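PDB 2FGG: uncharacterized protein MT2708 from Mycobacterium tuberculosis, which is of unknown function but belongs to a protein family that also includes Rv1738 of Mycobacterium tuberculosis. Local coordinates for residues L16-E19 / T24-K27. Sequence-based numbering, arbitrary orientation.
Sequences LIEE and TRAK
The carboxylate of E18 and the guanidinium of R25 are the flat groups here, and they meet obliquely, their planes 61° apart, through a salt bridge from OE1 of E18 to NH1 of R25 at 2.7 Å. Both belong to an antiparallel β hairpin formed by strands 14-19 and 24-32, whose local axes run at 164° to each other and approach to 4.6 Å. The register makes the ion pair possible: E18 and R25 form a hydrogen-bonded pair, and their side chains leave the same face as neighbours. E18 runs straight out from CG, whereas R25 sets out with CG anti to the backbone N (chi1 -179°) and then kinks at its second and third torsions, which brings NH1 over to the carboxylate. K27 NZ, 5.3 Å from E18 OE1, is not in contact but would probably add to the positive field around that carboxylate.

Between the same two residues the backbones are joined by two bonds, E18 N to R25 O (2.9 Å) and R25 N to E18 O (2.8 Å), both nearly straight at hydrogen, and L16 and K27 exchange a second reciprocal set. The alternate pairs, I17 with A26 and E19 with T24, are non-hydrogen-bonded and send their side chains to the other face. This face is turned to helix 54-83: I17 reaches D57 and I61, T24 touches D57, and A26 rests on A60. Strand 35-43 continues the sheet beyond 24-27, with A26 bonded through its backbone to G41.

On the helix-facing side, E19 lies alongside T24, with CG 3.6 Å from T24 CB. The methyl CG2 of I17, anti to its own backbone N, lies 3.8 Å from T24 OG1.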
loop_
_atom_site.group_PDB
_atom_site.type_symbol
_atom_site.label_atom_id
_atom_site.label_comp_id
_atom_site.label_asym_id
_atom_site.label_seq_id
_atom_site.Cartn_x
_atom_site.Cartn_y
_atom_site.Cartn_z
ATOM N N LEU A 16 2.368 6.216 6.676
ATOM C CA LEU A 16 1.837 7.293 7.499
ATOM C C LEU A 16 0.407 6.952 7.901
ATOM O O LEU A 16 -0.396 6.584 7.056
ATOM C CB LEU A 16 1.871 8.612 6.723
ATOM C CG LEU A 16 1.146 9.851 7.264
ATOM C CD1 LEU A 16 1.840 10.431 8.490
ATOM C CD2 LEU A 16 1.023 10.908 6.185
ATOM N N ILE A 17 0.103 7.056 9.194
ATOM C CA ILE A 17 -1.268 6.888 9.694
ATOM C C ILE A 17 -1.766 8.194 10.302
ATOM O O ILE A 17 -1.210 8.664 11.288
ATOM C CB ILE A 17 -1.385 5.778 10.773
ATOM C CG1 ILE A 17 -0.742 4.470 10.310
ATOM C CG2 ILE A 17 -2.844 5.545 11.159
ATOM C CD1 ILE A 17 0.648 4.252 10.861
ATOM N N GLU A 18 -2.809 8.772 9.714
ATOM C CA GLU A 18 -3.421 9.988 10.249
ATOM C C GLU A 18 -4.827 9.680 10.723
ATOM O O GLU A 18 -5.616 9.088 9.989
ATOM C CB GLU A 18 -3.507 11.087 9.193
ATOM C CG GLU A 18 -2.241 11.382 8.431
ATOM C CD GLU A 18 -2.477 12.414 7.348
ATOM O OE1 GLU A 18 -2.751 12.012 6.195
ATOM O OE2 GLU A 18 -2.412 13.626 7.656
ATOM N N GLU A 19 -5.139 10.099 11.945
ATOM C CA GLU A 19 -6.451 9.857 12.539
ATOM C C GLU A 19 -7.204 11.181 12.646
ATOM O O GLU A 19 -6.773 12.091 13.358
ATOM C CB GLU A 19 -6.291 9.180 13.901
ATOM C CG GLU A 19 -5.572 7.833 13.826
ATOM C CD GLU A 19 -4.675 7.570 15.020
ATOM O OE1 GLU A 19 -3.474 7.304 14.808
ATOM O OE2 GLU A 19 -5.165 7.636 16.169
ATOM N N THR A 24 -9.695 7.169 10.324
ATOM C CA THR A 24 -8.248 7.029 10.218
ATOM C C THR A 24 -7.795 6.547 8.829
ATOM O O THR A 24 -8.373 5.626 8.255
ATOM C CB THR A 24 -7.656 6.193 11.401
ATOM O OG1 THR A 24 -6.600 5.345 10.938
ATOM C CG2 THR A 24 -8.726 5.350 12.081
ATOM N N ARG A 25 -6.766 7.202 8.297
ATOM C CA ARG A 25 -6.269 6.930 6.950
ATOM C C ARG A 25 -4.787 6.595 6.952
ATOM O O ARG A 25 -3.992 7.256 7.607
ATOM C CB ARG A 25 -6.503 8.134 6.034
ATOM C CG ARG A 25 -6.041 7.930 4.595
ATOM C CD ARG A 25 -5.219 9.116 4.108
ATOM N NE ARG A 25 -6.056 10.250 3.734
ATOM C CZ ARG A 25 -5.644 11.516 3.696
ATOM N NH1 ARG A 25 -4.394 11.831 4.020
ATOM N NH2 ARG A 25 -6.493 12.472 3.347
ATOM N N ALA A 26 -4.423 5.566 6.201
ATOM C CA ALA A 26 -3.027 5.214 6.027
ATOM C C ALA A 26 -2.592 5.360 4.577
ATOM O O ALA A 26 -3.350 5.078 3.647
ATOM C CB ALA A 26 -2.750 3.813 6.530
ATOM N N LYS A 27 -1.364 5.833 4.411
ATOM C CA LYS A 27 -0.707 5.901 3.126
ATOM C C LYS A 27 0.575 5.080 3.212
ATOM O O LYS A 27 1.361 5.266 4.142
ATOM C CB LYS A 27 -0.411 7.353 2.764
ATOM C CG LYS A 27 -1.654 8.133 2.361
ATOM C CD LYS A 27 -1.371 9.610 2.177
ATOM C CE LYS A 27 -2.552 10.289 1.539
ATOM N NZ LYS A 27 -2.148 11.581 0.936
#